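EtuB protein (Clostridium kluyveri DSM 555, PDB 3IO0) is a shell protein of a bacterial microcompartment associated with ethanol utilisation, forming trimers of tandem BMC domains that probably help to tile the shell. Local coordinates at residues A80-F85 with G181-T186; H121-Y126 with I148-P153; I173-P178 with I189-S194. One frame throughout, in Å; residues are numbered along the deposited sequence.

Contact 1: A80-F85 with G181-T186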
# COMPACT_ATOMS: atom_id res chain seq x y z
N ALA A 80 2.91 -9.18 -2.60
CA ALA A 80 3.86 -8.13 -2.27
C ALA A 80 4.13 -7.15 -3.44
O ALA A 80 5.00 -6.28 -3.32
CB ALA A 80 5.18 -8.78 -1.83
N GLY A 81 3.40 -7.29 -4.56
CA GLY A 81 3.59 -6.48 -5.77
C GLY A 81 2.47 -5.53 -6.14
O GLY A 81 1.68 -5.09 -5.28
N HIS A 82 2.42 -5.17 -7.41
CA HIS A 82 1.33 -4.39 -8.01
C HIS A 82 0.34 -5.42 -8.64
O HIS A 82 0.75 -6.56 -8.84
CB HIS A 82 1.94 -3.48 -9.06
CG HIS A 82 3.08 -2.63 -8.56
ND1 HIS A 82 4.40 -2.92 -8.82
CD2 HIS A 82 3.08 -1.48 -7.85
CE1 HIS A 82 5.17 -1.98 -8.29
NE2 HIS A 82 4.39 -1.10 -7.69
N GLY A 83 -0.90 -5.11 -9.02
CA GLY A 83 -1.50 -3.80 -9.22
C GLY A 83 -1.35 -3.35 -10.67
O GLY A 83 -0.29 -2.83 -11.04
N ILE A 84 -2.36 -3.51 -11.52
CA ILE A 84 -2.22 -2.88 -12.86
C ILE A 84 -3.46 -2.18 -13.43
O ILE A 84 -4.56 -2.73 -13.40
CB ILE A 84 -1.52 -3.80 -13.89
CG1 ILE A 84 -1.25 -3.05 -15.20
CG2 ILE A 84 -2.31 -5.02 -14.17
CD1 ILE A 84 -0.14 -2.03 -15.12
N PHE A 85 -3.27 -0.97 -13.94
CA PHE A 85 -4.35 -0.20 -14.54
C PHE A 85 -3.88 0.55 -15.78
O PHE A 85 -3.18 1.57 -15.69
CB PHE A 85 -4.95 0.76 -13.52
CG PHE A 85 -6.06 1.63 -14.06
CD1 PHE A 85 -7.28 1.08 -14.44
CD2 PHE A 85 -5.90 3.01 -14.15
CE1 PHE A 85 -8.32 1.88 -14.92
CE2 PHE A 85 -6.92 3.82 -14.63
CZ PHE A 85 -8.14 3.25 -15.02
N GLY A 181 10.03 5.95 -4.83
CA GLY A 181 9.00 6.63 -5.59
C GLY A 181 8.71 6.01 -6.95
O GLY A 181 7.78 6.43 -7.62
N VAL A 182 9.50 5.02 -7.35
CA VAL A 182 9.27 4.33 -8.61
C VAL A 182 8.21 3.24 -8.44
O VAL A 182 7.46 2.95 -9.36
CB VAL A 182 10.58 3.73 -9.18
CG1 VAL A 182 10.31 2.86 -10.43
CG2 VAL A 182 11.58 4.83 -9.49
N LEU A 183 8.14 2.66 -7.24
CA LEU A 183 7.20 1.57 -6.97
C LEU A 183 6.19 1.99 -5.93
O LEU A 183 6.48 2.81 -5.07
CB LEU A 183 7.94 0.32 -6.47
CG LEU A 183 9.24 -0.16 -7.12
CD1 LEU A 183 9.69 -1.40 -6.40
CD2 LEU A 183 9.11 -0.42 -8.62
N SER A 184 5.00 1.41 -5.99
CA SER A 184 3.93 1.76 -5.07
C SER A 184 4.06 1.08 -3.72
O SER A 184 3.11 0.45 -3.25
CB SER A 184 2.59 1.41 -5.69
OG SER A 184 2.40 2.12 -6.89
N TYR A 185 5.22 1.23 -3.07
CA TYR A 185 5.48 0.62 -1.76
C TYR A 185 5.34 -0.90 -1.75
O TYR A 185 4.78 -1.48 -0.81
CB TYR A 185 4.53 1.17 -0.69
CG TYR A 185 4.53 2.66 -0.50
CD1 TYR A 185 5.66 3.42 -0.76
CD2 TYR A 185 3.40 3.30 -0.01
CE1 TYR A 185 5.67 4.78 -0.56
CE2 TYR A 185 3.40 4.67 0.19
CZ TYR A 185 4.53 5.40 -0.10
OH TYR A 185 4.52 6.75 0.11
N THR A 186 5.84 -1.54 -2.80
CA THR A 186 5.82 -2.99 -2.88
C THR A 186 7.08 -3.51 -2.20
O THR A 186 8.04 -2.76 -2.01
CB THR A 186 5.73 -3.45 -4.35
OG1 THR A 186 6.79 -2.87 -5.11
CG2 THR A 186 4.41 -3.00 -4.95

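Contact 2: H121-Y126 with I148-P153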
# COMPACT_ATOMS: atom_id res chain seq x y z
N HIS A 121 7.82 -13.63 -4.67
CA HIS A 121 7.66 -13.95 -6.08
C HIS A 121 8.88 -13.54 -6.89
O HIS A 121 9.74 -12.79 -6.41
CB HIS A 121 6.42 -13.25 -6.63
CG HIS A 121 6.38 -11.78 -6.36
ND1 HIS A 121 7.13 -10.87 -7.06
CD2 HIS A 121 5.66 -11.06 -5.46
CE1 HIS A 121 6.89 -9.65 -6.61
NE2 HIS A 121 6.00 -9.74 -5.64
N LEU A 122 8.95 -14.04 -8.11
CA LEU A 122 9.96 -13.61 -9.06
C LEU A 122 9.28 -13.39 -10.41
O LEU A 122 8.37 -14.13 -10.77
CB LEU A 122 11.04 -14.68 -9.19
CG LEU A 122 12.13 -14.42 -10.24
CD1 LEU A 122 13.14 -13.43 -9.72
CD2 LEU A 122 12.83 -15.70 -10.62
N GLU A 123 9.70 -12.36 -11.13
CA GLU A 123 9.14 -12.10 -12.45
C GLU A 123 10.18 -11.49 -13.35
O GLU A 123 10.83 -10.49 -13.01
CB GLU A 123 7.91 -11.19 -12.39
CG GLU A 123 7.30 -10.88 -13.76
CD GLU A 123 5.99 -10.10 -13.68
OE1 GLU A 123 5.73 -9.47 -12.63
OE2 GLU A 123 5.22 -10.10 -14.67
N VAL A 124 10.33 -12.10 -14.52
CA VAL A 124 11.26 -11.63 -15.51
C VAL A 124 10.53 -11.61 -16.85
O VAL A 124 10.03 -12.64 -17.30
CB VAL A 124 12.50 -12.54 -15.57
CG1 VAL A 124 13.57 -11.90 -16.41
CG2 VAL A 124 13.06 -12.77 -14.18
N GLN A 125 10.45 -10.43 -17.46
CA GLN A 125 9.75 -10.25 -18.73
C GLN A 125 10.71 -9.76 -19.80
O GLN A 125 11.70 -9.10 -19.50
CB GLN A 125 8.61 -9.25 -18.60
CG GLN A 125 7.44 -9.68 -17.70
CD GLN A 125 6.64 -10.86 -18.25
OE1 GLN A 125 6.88 -11.34 -19.37
NE2 GLN A 125 5.68 -11.33 -17.45
N TYR A 126 10.39 -10.09 -21.05
CA TYR A 126 11.22 -9.70 -22.19
C TYR A 126 10.35 -9.24 -23.36
O TYR A 126 9.27 -9.78 -23.57
CB TYR A 126 12.10 -10.86 -22.64
CG TYR A 126 12.81 -10.63 -23.96
CD1 TYR A 126 13.88 -9.75 -24.05
CD2 TYR A 126 12.40 -11.29 -25.12
CE1 TYR A 126 14.52 -9.51 -25.26
CE2 TYR A 126 13.03 -11.06 -26.34
CZ TYR A 126 14.09 -10.17 -26.39
OH TYR A 126 14.75 -9.93 -27.57
N ILE A 148 12.37 -6.65 -17.93
CA ILE A 148 11.83 -6.24 -16.63
C ILE A 148 12.04 -7.30 -15.55
O ILE A 148 11.72 -8.48 -15.74
CB ILE A 148 10.33 -5.89 -16.73
CG1 ILE A 148 10.11 -4.78 -17.76
CG2 ILE A 148 9.78 -5.48 -15.35
CD1 ILE A 148 8.68 -4.65 -18.18
N MET A 149 12.57 -6.87 -14.41
CA MET A 149 12.96 -7.76 -13.33
C MET A 149 12.38 -7.26 -12.04
O MET A 149 12.43 -6.06 -11.77
CB MET A 149 14.46 -7.66 -13.12
CG MET A 149 15.29 -8.65 -13.84
SD MET A 149 16.91 -7.89 -14.01
CE MET A 149 16.63 -7.02 -15.55
N HIS A 150 11.88 -8.18 -11.22
CA HIS A 150 11.70 -7.90 -9.81
C HIS A 150 11.48 -9.18 -9.04
O HIS A 150 11.12 -10.21 -9.60
CB HIS A 150 10.56 -6.91 -9.57
CG HIS A 150 9.24 -7.40 -10.05
ND1 HIS A 150 8.47 -8.29 -9.33
CD2 HIS A 150 8.54 -7.12 -11.17
CE1 HIS A 150 7.36 -8.54 -9.99
NE2 HIS A 150 7.38 -7.85 -11.11
N ALA A 151 11.74 -9.10 -7.74
CA ALA A 151 11.43 -10.19 -6.83
C ALA A 151 11.08 -9.63 -5.44
O ALA A 151 11.53 -8.53 -5.07
CB ALA A 151 12.58 -11.16 -6.75
N ALA A 152 10.26 -10.38 -4.71
CA ALA A 152 9.87 -10.05 -3.36
C ALA A 152 10.25 -11.22 -2.48
O ALA A 152 10.10 -12.36 -2.90
CB ALA A 152 8.38 -9.80 -3.27
N PRO A 153 10.74 -10.95 -1.26
CA PRO A 153 10.97 -9.64 -0.69
C PRO A 153 12.11 -8.95 -1.41
O PRO A 153 12.93 -9.61 -2.06
CB PRO A 153 11.36 -9.95 0.75
CG PRO A 153 11.92 -11.30 0.70
CD PRO A 153 11.11 -12.02 -0.32

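Contact 3: I173-P178 with I189-S194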
# COMPACT_ATOMS: atom_id res chain seq x y z
N ILE A 173 17.80 1.10 -17.25
CA ILE A 173 16.82 2.11 -17.61
C ILE A 173 16.03 2.57 -16.38
O ILE A 173 15.80 3.76 -16.22
CB ILE A 173 15.90 1.64 -18.76
CG1 ILE A 173 16.74 1.19 -19.95
CG2 ILE A 173 14.92 2.72 -19.20
CD1 ILE A 173 17.62 2.26 -20.53
N THR A 174 15.67 1.63 -15.52
CA THR A 174 14.89 1.95 -14.32
C THR A 174 15.42 1.22 -13.10
O THR A 174 15.62 0.00 -13.15
CB THR A 174 13.40 1.54 -14.51
OG1 THR A 174 12.80 2.39 -15.50
CG2 THR A 174 12.63 1.63 -13.21
N TYR A 175 15.66 1.94 -12.01
CA TYR A 175 15.88 1.30 -10.72
C TYR A 175 14.75 1.66 -9.78
O TYR A 175 14.50 2.84 -9.52
CB TYR A 175 17.23 1.69 -10.11
CG TYR A 175 17.39 1.27 -8.67
CD1 TYR A 175 17.91 0.02 -8.33
CD2 TYR A 175 17.00 2.12 -7.64
CE1 TYR A 175 18.05 -0.37 -7.00
CE2 TYR A 175 17.13 1.74 -6.31
CZ TYR A 175 17.66 0.50 -5.99
OH TYR A 175 17.78 0.14 -4.66
N GLY A 176 14.04 0.66 -9.27
CA GLY A 176 12.90 0.91 -8.42
C GLY A 176 13.02 0.13 -7.14
O GLY A 176 13.26 -1.08 -7.17
N SER A 177 12.87 0.82 -6.01
CA SER A 177 12.93 0.20 -4.69
C SER A 177 11.59 0.47 -3.99
O SER A 177 10.75 1.20 -4.53
CB SER A 177 14.08 0.81 -3.92
OG SER A 177 13.82 2.18 -3.67
N PRO A 178 11.38 -0.10 -2.78
CA PRO A 178 10.07 0.01 -2.14
C PRO A 178 9.56 1.43 -1.94
O PRO A 178 8.36 1.64 -1.84
CB PRO A 178 10.29 -0.63 -0.78
CG PRO A 178 11.36 -1.61 -1.02
CD PRO A 178 12.30 -0.89 -1.95
N ILE A 189 12.60 -5.13 -5.31
CA ILE A 189 13.54 -4.34 -6.11
C ILE A 189 13.24 -4.62 -7.58
O ILE A 189 13.23 -5.77 -8.01
CB ILE A 189 15.03 -4.64 -5.78
CG1 ILE A 189 15.40 -4.07 -4.41
CG2 ILE A 189 15.95 -4.08 -6.86
CD1 ILE A 189 15.51 -2.57 -4.36
N LEU A 190 12.98 -3.56 -8.34
CA LEU A 190 12.71 -3.67 -9.78
C LEU A 190 13.82 -3.05 -10.61
O LEU A 190 14.36 -2.00 -10.26
CB LEU A 190 11.37 -3.04 -10.14
CG LEU A 190 10.95 -3.04 -11.62
CD1 LEU A 190 9.51 -3.53 -11.79
CD2 LEU A 190 11.16 -1.68 -12.24
N ILE A 191 14.15 -3.70 -11.71
CA ILE A 191 15.17 -3.22 -12.63
C ILE A 191 14.60 -3.30 -14.03
O ILE A 191 13.81 -4.19 -14.35
CB ILE A 191 16.54 -3.97 -12.41
CG1 ILE A 191 17.35 -3.20 -11.40
CG2 ILE A 191 17.40 -4.10 -13.66
CD1 ILE A 191 17.19 -1.73 -11.54
N THR A 192 14.98 -2.33 -14.84
CA THR A 192 14.51 -2.27 -16.20
C THR A 192 15.72 -2.10 -17.10
O THR A 192 16.59 -1.27 -16.83
CB THR A 192 13.48 -1.16 -16.34
OG1 THR A 192 12.19 -1.76 -16.45
CG2 THR A 192 13.73 -0.30 -17.54
N ILE A 193 15.76 -2.89 -18.16
CA ILE A 193 16.99 -3.07 -18.92
C ILE A 193 16.78 -2.98 -20.44
O ILE A 193 15.76 -3.45 -20.95
CB ILE A 193 17.72 -4.34 -18.40
CG1 ILE A 193 18.96 -3.89 -17.65
CG2 ILE A 193 18.02 -5.40 -19.47
CD1 ILE A 193 19.36 -4.83 -16.54
N SER A 194 17.72 -2.34 -21.14
CA SER A 194 17.67 -2.24 -22.61
C SER A 194 19.03 -2.56 -23.25
O SER A 194 20.07 -2.49 -22.58
CB SER A 194 17.18 -0.86 -23.06
OG SER A 194 16.94 -0.81 -24.46

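Contact 1: A80-F85 with G181-T186
H82 and the turn around S184 show how one histidine can fasten two loops that lie far apart in sequence. The polar part is a single hydrogen bond across the segments. The backbone N of S184 donates to NE2 of H82 over 3.1 Å, with an N-H···N angle of 164°, and it lies almost exactly in the ring plane. The ring therefore serves here as an acceptor at its outer end. S184 is the centre of an inverse gamma turn, and its own OG is engaged elsewhere, with L72 O.

The apolar part lies over a ring face. T186 CG2 sits 3.5 Å from the centroid of the H82 ring and 16° off its normal, a CH-pi contact, with the methyl displaced toward the rim that carries NE2. In T186, OG1 falls between the backbone N and the carbonyl carbon (chi1 55°), which leaves CG2 for the imidazole while OG1 is bonded to E188 OE1. S184 CB adds a contact at 3.6 Å from CD2 of H82.

A backbone bond between A80 and N187 continues the contact just beyond T186, and one between H82 and G48 holds the first loop. Y185 forms edge-to-face pairs with Y185 of both neighbouring subunits, placing the turn at the centre of the trimer. The contact thus joins the loop leading into strand 84-90 of the first BMC domain to the loop between strands 171-176 and 189-195 of the second.

Contact 2: H121-Y126 with I148-P153
H121 meets A152 at one end of an antiparallel beta ladder, the pairing of strands 120-127 and 145-152 in the five-stranded sheet of the second BMC domain. The two backbones bond reciprocally here, and A152 CB lies over one face of the H121 imidazole, 3.6 Å from its centroid. The same ring meets that of H150 rim to rim, the planes at 84° and the centroids 5.3 Å apart. Both histidines hold CG between backbone N and carbonyl carbon, H121 with chi1 52°, and this helps bring the two rims together.

L122, in a non-hydrogen-bonded pair with A151, turns to the other face of the sheet, where its CD1 is 3.8 Å from A151 CB. Helices 154-167 and 197-217 cover that side. E123 faces H150 in a hydrogen-bonded pair, and its extended side chain carries OE1 to 2.8 Å from H150 NE2, a weak bond because it is bent. P50 and A51 of helix 50-61 pack on E123, and P50 also on H150, so that the first BMC domain lies against part of this face, while E188 touches both histidines. V124 pairs with M149, on the L122 side.

Q125 pairs with I148 through two backbone bonds, one in each direction. Its NE2, also bonded to Y110 O, donates in its amide plane to the anti lone pair of E123 OE2, 3.1 Å away and almost perfectly straight at 179°.

Contact 3: I173-P178 with I189-S194
T192 stands opposite two residues of the neighbouring strand, I173 and T174, which makes a classic beta bulge. The backbone bonds reflect it. The N of I173 donates to T192 O over 2.7 Å, and the N of T174 reaches the same oxygen only weakly, at 3.3 Å, so that one carbonyl receives two N-H groups. In return T192 N is bonded to T174 O, although the position of that oxygen is less certain. Beyond the bulge the ladder is regular: G176 and L190 form a hydrogen-bonded pair with bonds in both directions, L190 N to G176 O at 2.8 Å and G176 N to L190 O at 2.9 Å.

Apolar contacts differ on the two faces. On the side of T174, T192 and L190, the T174 methyl CG2 meets L190 CD2 at 3.7 Å, and the two threonines lie against each other through their CB atoms. On the other side Y175 has CG anti to the backbone N (chi1 169°), and its phenol end lies near the tip of I189, with OH 3.5 Å from CD1. That same CD1 also touches S177 CB, 3.7 Å away, so the isoleucine methyl sits between the tyrosine and the start of the following loop. At the far end I173 CG1 packs on S194 CB at 3.8 Å.

A neighbouring subunit meets this edge of the sheet: its H30 ring stacks on Y175, and its E71 OE1 is hydrogen-bonded to S177 OG. Within the chain, strand 171-176 is outermost and strand 189-195 is flanked on its other side by strand 145-152. I189, I191 and I193 pack on helix 154-167, while T174 and T192 touch F138 of helix 132-138.

Contacts 2 and 3 share the five-stranded sheet of the second BMC domain, where strands 145-152 and 189-195 are neighbours, and their centres are about 10 Å apart. Contact 1 lies about 12 Å from the centre of each and brings in the first domain. Along the chain, contact 2 falls between the two segments of contact 1 and is complete before contact 3 opens, whereas the segments of contacts 1 and 3 alternate. The loop 181-186, which reaches the first domain, therefore links the two strands of contact 3. The arrangement couples the tandem domains to each other, and through contacts 1 and 3 to neighbouring subunits of the trimer.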